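Local coordinates for protein histidine acid phosphatase (Hafnia alvei, PDB 4ARU) that belongs to branch 2 of the histidine phosphatase superfamily and folds as a single chain around a mixed beta-sheet flanked by helices, at residues P40-K45 with L225-Q230; D92-K97 with A304-N309; W321-Q326 with V352-Q357. All coordinates share one frame; numbering follows the deposited sequence. Where two conformers were deposited one is given.

Interaction 1 (P40-K45 with L225-Q230); sequences PEWPVK and LLEHAQ
Setting CG of W42 anti to its own carbonyl carbon (chi1 -77°) carries the indole across to the C-terminal part of helix 213-229, where Q230 starts with CG anti to the backbone N and then bends (chi2 63°), folding its chain back along the ring. The benzo end of the indole does the touching: CZ3 of W42 lies 3.6 Å from CG of Q230, with ring and amide planes 41° apart. CH2 of W42 brings an edge to the backbone, 3.5 Å from O of L226, an oxygen already engaged in the helical bond from Q230 N, and it rests 4.0 Å from CB of L226. The loop that carries W42 joins helix 29-33 to helix 51-70 in this branch 2 histidine phosphatase fold, and P24 and M232 also pack against the indole. At the pyrrole edge a water in the ring plane accepts from W42 NE1 at 2.9 Å and donates to E227 OE2 at 2.6 Å, bridging 40-45 and 225-230, which share no direct hydrogen bond. Extended beyond CG, E227 delivers that same OE2 to 3.5 Å from CG of P40, while its OE1 takes the N-H of A236. The amide of Q230 packs its NE2 3.9 Å from CG of P43, and its OE1 is hydrogen-bonded to T50 OG1.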
# COMPACT_ATOMS: atom_id res chain seq x y z
N PRO A 40 0.88 -12.64 -20.62
CA PRO A 40 -0.35 -13.45 -20.53
C PRO A 40 -1.59 -12.56 -20.42
O PRO A 40 -1.54 -11.46 -19.84
CB PRO A 40 -0.11 -14.30 -19.28
CG PRO A 40 0.90 -13.57 -18.49
CD PRO A 40 1.82 -12.99 -19.54
N GLU A 41 -2.70 -13.01 -20.98
CA GLU A 41 -3.95 -12.25 -20.88
C GLU A 41 -4.59 -12.46 -19.52
O GLU A 41 -4.71 -13.60 -19.04
CB GLU A 41 -4.93 -12.60 -22.01
CG GLU A 41 -4.72 -11.78 -23.30
CD GLU A 41 -5.12 -10.29 -23.17
OE1 GLU A 41 -4.28 -9.45 -22.71
OE2 GLU A 41 -6.27 -9.94 -23.54
N TRP A 42 -5.02 -11.35 -18.91
CA TRP A 42 -5.75 -11.39 -17.64
C TRP A 42 -7.25 -11.55 -17.89
O TRP A 42 -7.75 -11.25 -18.99
CB TRP A 42 -5.47 -10.11 -16.84
CG TRP A 42 -4.14 -10.19 -16.21
CD1 TRP A 42 -2.90 -10.13 -16.83
CD2 TRP A 42 -3.87 -10.36 -14.83
NE1 TRP A 42 -1.90 -10.26 -15.91
CE2 TRP A 42 -2.47 -10.41 -14.67
CE3 TRP A 42 -4.67 -10.45 -13.70
CZ2 TRP A 42 -1.87 -10.57 -13.43
CZ3 TRP A 42 -4.07 -10.62 -12.47
CH2 TRP A 42 -2.70 -10.70 -12.34
N PRO A 43 -8.00 -12.03 -16.89
CA PRO A 43 -9.40 -12.35 -17.10
C PRO A 43 -10.35 -11.18 -16.82
O PRO A 43 -11.57 -11.38 -16.83
CB PRO A 43 -9.64 -13.48 -16.11
CG PRO A 43 -8.77 -13.10 -14.98
CD PRO A 43 -7.51 -12.60 -15.62
N VAL A 44 -9.79 -9.99 -16.65
CA VAL A 44 -10.56 -8.78 -16.44
C VAL A 44 -9.84 -7.66 -17.17
O VAL A 44 -8.69 -7.78 -17.57
CB VAL A 44 -10.63 -8.40 -14.94
CG1 VAL A 44 -11.37 -9.46 -14.13
CG2 VAL A 44 -9.26 -8.16 -14.34
N LYS A 45 -10.56 -6.56 -17.30
CA LYS A 45 -10.03 -5.34 -17.84
C LYS A 45 -8.78 -4.90 -17.11
O LYS A 45 -8.65 -5.06 -15.91
CB LYS A 45 -11.11 -4.28 -17.71
CG LYS A 45 -10.79 -2.94 -18.35
CD LYS A 45 -11.95 -2.02 -18.24
CE LYS A 45 -11.57 -0.65 -18.76
NZ LYS A 45 -12.72 0.24 -18.63
N LEU A 225 4.69 -10.57 -9.57
CA LEU A 225 4.14 -10.92 -8.27
C LEU A 225 2.61 -11.06 -8.37
O LEU A 225 2.01 -11.95 -7.76
CB LEU A 225 4.50 -9.84 -7.27
CG LEU A 225 4.06 -10.20 -5.83
CD1 LEU A 225 5.21 -9.96 -4.90
CD2 LEU A 225 2.82 -9.48 -5.38
N LEU A 226 2.00 -10.15 -9.10
CA LEU A 226 0.55 -10.21 -9.32
C LEU A 226 0.13 -11.47 -10.06
O LEU A 226 -0.84 -12.10 -9.70
CB LEU A 226 -0.00 -8.96 -10.00
CG LEU A 226 0.08 -7.66 -9.21
CD1 LEU A 226 -0.19 -6.40 -10.05
CD2 LEU A 226 -0.91 -7.71 -8.06
N GLU A 227 0.90 -11.86 -11.08
CA GLU A 227 0.61 -13.08 -11.82
C GLU A 227 0.63 -14.29 -10.86
O GLU A 227 -0.20 -15.17 -10.91
CB GLU A 227 1.66 -13.34 -12.89
CG GLU A 227 1.62 -12.35 -14.07
CD GLU A 227 2.78 -12.53 -15.03
OE1 GLU A 227 3.65 -13.37 -14.73
OE2 GLU A 227 2.80 -11.87 -16.10
N HIS A 228 1.63 -14.28 -9.99
CA HIS A 228 1.78 -15.33 -9.01
C HIS A 228 0.65 -15.38 -7.99
O HIS A 228 0.09 -16.44 -7.68
CB HIS A 228 3.14 -15.19 -8.34
CG HIS A 228 3.52 -16.35 -7.46
ND1 HIS A 228 4.06 -17.52 -7.95
CD2 HIS A 228 3.43 -16.50 -6.12
CE1 HIS A 228 4.33 -18.33 -6.93
NE2 HIS A 228 3.92 -17.75 -5.82
N ALA A 229 0.29 -14.21 -7.52
CA ALA A 229 -0.80 -14.08 -6.57
C ALA A 229 -2.16 -14.43 -7.17
O ALA A 229 -3.05 -14.90 -6.46
CB ALA A 229 -0.84 -12.67 -6.06
N GLN A 230 -2.28 -14.28 -8.49
CA GLN A 230 -3.46 -14.61 -9.28
C GLN A 230 -3.51 -16.10 -9.61
O GLN A 230 -4.52 -16.63 -10.14
CB GLN A 230 -3.44 -13.74 -10.55
CG GLN A 230 -4.55 -14.03 -11.55
CD GLN A 230 -5.94 -13.75 -11.01
OE1 GLN A 230 -6.10 -13.08 -10.02
NE2 GLN A 230 -6.95 -14.24 -11.71
O HOH W 1 0.90 -10.11 -16.64

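Interaction 2 (D92-K97 with A304-N309); sequences DQRTRK and AGHDTN. With TLA (L(+)-tartaric acid), chain B.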
# COMPACT_ATOMS: atom_id res chain seq x y z
N ASP A 92 -11.85 3.91 -7.74
CA ASP A 92 -11.60 2.90 -8.75
C ASP A 92 -12.39 1.62 -8.49
O ASP A 92 -12.75 1.28 -7.38
CB ASP A 92 -10.11 2.58 -8.80
CG ASP A 92 -9.28 3.79 -9.09
OD1 ASP A 92 -9.56 4.44 -10.13
OD2 ASP A 92 -8.43 4.11 -8.24
N GLN A 93 -12.66 0.89 -9.55
CA GLN A 93 -13.27 -0.41 -9.43
C GLN A 93 -12.48 -1.26 -8.42
O GLN A 93 -13.05 -1.95 -7.55
CB GLN A 93 -13.36 -1.09 -10.81
CG GLN A 93 -14.04 -2.45 -10.83
CD GLN A 93 -13.13 -3.63 -10.63
OE1 GLN A 93 -11.99 -3.51 -10.30
NE2 GLN A 93 -13.70 -4.82 -10.82
N ARG A 94 -11.16 -1.25 -8.53
CA ARG A 94 -10.34 -2.18 -7.74
C ARG A 94 -10.48 -1.88 -6.25
O ARG A 94 -10.46 -2.81 -5.44
CB ARG A 94 -8.89 -2.17 -8.21
CG ARG A 94 -8.19 -0.82 -8.18
CD ARG A 94 -6.76 -0.97 -8.78
NE ARG A 94 -6.13 0.33 -8.97
CZ ARG A 94 -6.22 1.05 -10.07
NH1 ARG A 94 -6.93 0.61 -11.10
NH2 ARG A 94 -5.62 2.23 -10.15
N THR A 95 -10.59 -0.61 -5.89
CA THR A 95 -10.70 -0.22 -4.49
C THR A 95 -12.16 -0.38 -3.98
O THR A 95 -12.35 -0.88 -2.87
CB THR A 95 -10.21 1.24 -4.27
OG1 THR A 95 -10.70 2.09 -5.31
CG2 THR A 95 -8.72 1.32 -4.31
N ARG A 96 -13.15 -0.00 -4.77
CA ARG A 96 -14.52 -0.23 -4.36
C ARG A 96 -14.77 -1.71 -4.14
O ARG A 96 -15.38 -2.12 -3.13
CB ARG A 96 -15.52 0.34 -5.38
CG ARG A 96 -15.52 1.85 -5.40
CD ARG A 96 -16.53 2.50 -6.31
NE ARG A 96 -16.14 2.37 -7.72
CZ ARG A 96 -16.65 1.49 -8.57
NH1 ARG A 96 -17.56 0.60 -8.20
NH2 ARG A 96 -16.20 1.49 -9.81
N LYS A 97 -14.32 -2.58 -5.06
CA LYS A 97 -14.59 -3.98 -4.91
C LYS A 97 -13.77 -4.58 -3.77
O LYS A 97 -14.18 -5.57 -3.13
CB LYS A 97 -14.30 -4.71 -6.21
CG LYS A 97 -15.23 -4.28 -7.32
CD LYS A 97 -16.62 -4.75 -7.11
CE LYS A 97 -17.41 -4.57 -8.42
NZ LYS A 97 -18.54 -5.56 -8.46
N ALA A 304 -9.87 1.76 1.69
CA ALA A 304 -9.38 0.94 0.58
C ALA A 304 -8.71 1.86 -0.44
O ALA A 304 -9.35 2.57 -1.18
CB ALA A 304 -10.54 0.17 -0.09
N GLY A 305 -7.38 1.76 -0.44
CA GLY A 305 -6.53 2.59 -1.28
C GLY A 305 -5.48 1.81 -2.07
O GLY A 305 -5.74 0.69 -2.57
N HIS A 306 -4.28 2.39 -2.14
CA HIS A 306 -3.25 2.03 -3.10
C HIS A 306 -1.93 1.86 -2.38
O HIS A 306 -1.74 2.33 -1.23
CB HIS A 306 -3.10 3.10 -4.14
CG HIS A 306 -4.40 3.49 -4.78
ND1 HIS A 306 -4.87 2.90 -5.94
CD2 HIS A 306 -5.36 4.36 -4.39
CE1 HIS A 306 -6.03 3.43 -6.25
NE2 HIS A 306 -6.35 4.33 -5.34
N ASP A 307 -1.04 1.10 -3.03
CA ASP A 307 0.31 0.97 -2.48
C ASP A 307 0.98 2.30 -2.20
O ASP A 307 1.63 2.47 -1.15
CB ASP A 307 1.22 0.05 -3.34
CG ASP A 307 1.20 0.32 -4.83
OD1 ASP A 307 0.91 1.45 -5.29
OD2 ASP A 307 1.60 -0.63 -5.59
N THR A 308 0.81 3.27 -3.08
CA THR A 308 1.41 4.57 -2.86
C THR A 308 0.94 5.27 -1.59
O THR A 308 1.70 5.96 -0.94
CB THR A 308 1.20 5.48 -4.07
OG1 THR A 308 -0.19 5.67 -4.28
CG2 THR A 308 1.80 4.90 -5.34
N ASN A 309 -0.32 5.02 -1.20
CA ASN A 309 -0.88 5.63 0.00
C ASN A 309 -0.18 5.05 1.25
O ASN A 309 0.21 5.78 2.19
CB ASN A 309 -2.39 5.38 0.13
CG ASN A 309 -3.20 5.91 -1.02
OD1 ASN A 309 -4.00 5.20 -1.63
ND2 ASN A 309 -3.06 7.20 -1.30
O1 TLA B . -3.53 3.39 -8.75
O11 TLA B . -1.65 2.78 -9.86
C1 TLA B . -2.60 2.57 -9.05
C2 TLA B . -2.66 1.21 -8.43
O2 TLA B . -3.82 1.09 -7.62
C3 TLA B . -1.41 1.03 -7.55
O3 TLA B . -1.20 2.12 -6.67
C4 TLA B . -1.51 -0.27 -6.78
O4 TLA B . -1.47 -1.34 -7.46
O41 TLA B . -1.60 -0.28 -5.52
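T95 and A304 bring the two backbones closest, CA to CA 5.4 Å, where the first turn of helix 93-106 lies against the end of strand 300-305. D92 occupies the N-cap position of the first helix without a side-chain capping bond, and H306 the N-cap position of helix 307-317, which follows the strand directly. T95 points its CB at the strand, and its CG2 lies 3.4 Å from O of A304. The same methyl rests over one face of the H306 imidazole, a CH-pi contact of 4.2 Å from T95 CG2 to the ring centroid. The ring edge meets D92, whose OD2 lies in the ring plane 3.2 Å from CE1 of H306, the carboxylate turned 80° from the imidazole. Two polar partners fix the rotation of this ring: NE2 bonds to D90 OD2, and ND1 shares a nearly straight hydrogen bond (168°) with O2 of a bound L(+)-tartaric acid, 2.7 Å away. R94, extended from CG to NE, gives its NE to the same tartaric acid O2 at 2.8 Å and its NH2 to O1, while NH1 reaches the carbonyl of G47. From the second helix, D307 N donates to tartaric acid O41 at 2.9 Å, and D307 OD1 accepts from its O3 at 2.6 Å. H306-D307 matches the His-Asp motif of this family, and R18, H19 and R22 of its RHGxRxP signature complete the grip on the tartaric acid, probably a crystallisation component occupying what is likely the active-site pocket. Strand 300-305 runs parallel between strands 85-89 and 9-18, with helix 93-106 packed beside its end and F257 of helix 243-262 touching D307 and T308.

Interaction 3 (W321-Q326 with V352-Q357); sequences WTLPGQ and VNMVYQ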
# COMPACT_ATOMS: atom_id res chain seq x y z
N TRP A 321 9.87 -1.30 7.10
CA TRP A 321 9.64 -2.70 7.39
C TRP A 321 10.10 -3.58 6.28
O TRP A 321 10.32 -3.14 5.12
CB TRP A 321 8.18 -2.97 7.71
CG TRP A 321 7.25 -2.68 6.58
CD1 TRP A 321 6.98 -3.49 5.51
CD2 TRP A 321 6.41 -1.51 6.43
NE1 TRP A 321 6.04 -2.89 4.70
CE2 TRP A 321 5.67 -1.68 5.22
CE3 TRP A 321 6.26 -0.32 7.15
CZ2 TRP A 321 4.78 -0.71 4.77
CZ3 TRP A 321 5.33 0.62 6.71
CH2 TRP A 321 4.62 0.43 5.52
N THR A 322 10.29 -4.85 6.64
CA THR A 322 10.38 -5.95 5.66
C THR A 322 9.42 -7.02 6.13
O THR A 322 9.25 -7.27 7.33
CB THR A 322 11.80 -6.54 5.47
OG1 THR A 322 11.83 -7.40 4.31
CG2 THR A 322 12.25 -7.38 6.62
N LEU A 323 8.71 -7.60 5.18
CA LEU A 323 7.67 -8.57 5.52
C LEU A 323 8.13 -10.01 5.30
O LEU A 323 8.36 -10.43 4.16
CB LEU A 323 6.45 -8.29 4.64
CG LEU A 323 5.92 -6.87 4.72
CD1 LEU A 323 4.69 -6.74 3.80
CD2 LEU A 323 5.54 -6.46 6.15
N PRO A 324 8.25 -10.79 6.40
CA PRO A 324 8.62 -12.20 6.22
C PRO A 324 7.67 -12.91 5.25
O PRO A 324 6.46 -12.77 5.36
CB PRO A 324 8.49 -12.79 7.63
CG PRO A 324 8.81 -11.63 8.48
CD PRO A 324 8.17 -10.42 7.83
N GLY A 325 8.24 -13.60 4.28
CA GLY A 325 7.46 -14.34 3.31
C GLY A 325 6.80 -13.56 2.21
O GLY A 325 6.10 -14.11 1.38
N GLN A 326 7.09 -12.27 2.15
CA GLN A 326 6.41 -11.38 1.19
C GLN A 326 7.41 -10.35 0.66
O GLN A 326 7.68 -9.34 1.35
CB GLN A 326 5.21 -10.74 1.87
CG GLN A 326 4.46 -9.71 1.04
CD GLN A 326 4.11 -10.24 -0.34
OE1 GLN A 326 4.80 -9.96 -1.33
NE2 GLN A 326 3.02 -10.98 -0.43
N VAL A 352 0.83 0.17 15.66
CA VAL A 352 0.72 0.04 14.19
C VAL A 352 1.34 -1.26 13.75
O VAL A 352 2.45 -1.57 14.10
CB VAL A 352 1.35 1.22 13.42
CG1 VAL A 352 0.85 1.26 12.00
CG2 VAL A 352 1.11 2.53 14.07
N ASN A 353 0.58 -2.03 12.97
CA ASN A 353 1.10 -3.25 12.36
C ASN A 353 0.88 -3.24 10.87
O ASN A 353 -0.10 -2.70 10.39
CB ASN A 353 0.39 -4.50 12.91
CG ASN A 353 0.82 -4.85 14.34
OD1 ASN A 353 0.47 -4.14 15.26
ND2 ASN A 353 1.57 -5.93 14.50
N MET A 354 1.79 -3.87 10.15
CA MET A 354 1.57 -4.19 8.74
C MET A 354 1.04 -5.59 8.70
O MET A 354 1.75 -6.50 9.07
CB MET A 354 2.85 -4.07 7.91
CG MET A 354 2.63 -4.10 6.42
SD MET A 354 1.69 -2.63 5.81
CE MET A 354 1.58 -3.37 4.18
N VAL A 355 -0.19 -5.76 8.20
CA VAL A 355 -0.84 -7.09 8.18
C VAL A 355 -1.05 -7.48 6.73
O VAL A 355 -1.44 -6.64 5.91
CB VAL A 355 -2.18 -7.03 8.93
CG1 VAL A 355 -2.91 -8.37 8.92
CG2 VAL A 355 -1.95 -6.60 10.38
N TYR A 356 -0.71 -8.71 6.40
CA TYR A 356 -0.57 -9.12 4.99
C TYR A 356 -0.59 -10.61 4.80
O TYR A 356 -0.34 -11.36 5.72
CB TYR A 356 0.75 -8.56 4.44
CG TYR A 356 1.93 -9.22 5.11
CD1 TYR A 356 2.36 -8.84 6.38
CD2 TYR A 356 2.61 -10.31 4.51
CE1 TYR A 356 3.44 -9.43 6.98
CE2 TYR A 356 3.65 -10.94 5.13
CZ TYR A 356 4.04 -10.51 6.40
OH TYR A 356 5.07 -11.15 7.03
N GLN A 357 -0.91 -11.00 3.57
CA GLN A 357 -0.71 -12.34 3.12
C GLN A 357 0.70 -12.51 2.57
O GLN A 357 1.17 -11.69 1.77
CB GLN A 357 -1.73 -12.69 2.05
CG GLN A 357 -3.12 -12.93 2.63
CD GLN A 357 -4.24 -12.44 1.74
OE1 GLN A 357 -4.28 -11.25 1.37
NE2 GLN A 357 -5.23 -13.28 1.54
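L323 lays its CB over one face of the Y356 ring, toward the rim, 4.0 Å from the ring centroid in a CH-pi contact, while its two methyls spread across the same ring toward CG and CE1. Y356 stands up from its strand with CG between the backbone N and the carbonyl carbon (chi1 67°), a setting that lifts the phenol to the loop. There OH of Y356 donates to O of P324 at 2.7 Å, in the carbonyl plane and on a lone pair (129° at the oxygen), with CD of P324 packed against the hydroxyl. CB of Q326 lies 3.6 Å from Y356 CE2 as its chain slides past the ring. The residues L323 to Q326 form a type II beta turn, closed by Q326 N to L323 O at 3.0 Å, with G325 at positive phi; the carbonyl of the central P324-G325 peptide is the one the tyrosine takes. This turn lies in the loop before strand 335-342, the antiparallel neighbour of strand 348-356, and the loop lies over strand 348-356 of the mixed sheet, where L336 and V377 add to the packing. Bent at chi2, Q326 brings NE2 to 3.0 Å from O of Q357, an almost straight bond (169°) lying in the planes of both amide and carbonyl; its OE1 is held by D328 N. M354 was modelled in two conformers, so its contacts are less certain; in one of them CG lies 3.8 Å from CD2 of L323 and over one face of the W321 indole. SD of that conformer makes an oblique Met-aromatic contact, 3.8 Å from CZ2 of W321, whose NE1 bonds to O of N329.

In the fold
Interactions 2 and 3 are buried and reach the same mixed sheet, interaction 2 at the end of strand 300-305, interaction 3 on strand 348-356; interaction 1 is partly buried, nearer the surface. Their centres lie 17 to 22 Å apart. Chemistry follows place: charged and polar groups gather round tartaric acid in 92-97 with 304-309, apolar packing with two direct hydrogen bonds holds 321-326 to 352-357, and loop-to-helix packing with a single water bridge joins 40-45 to 225-230. Interactions 1 and 3 touch, L225 CD1 lying 3.6 Å from Q326 OE1 in plain packing, whereas interaction 2 touches neither, although the side chain of L226 comes to about 6 Å from the tartaric acid (nearest atoms).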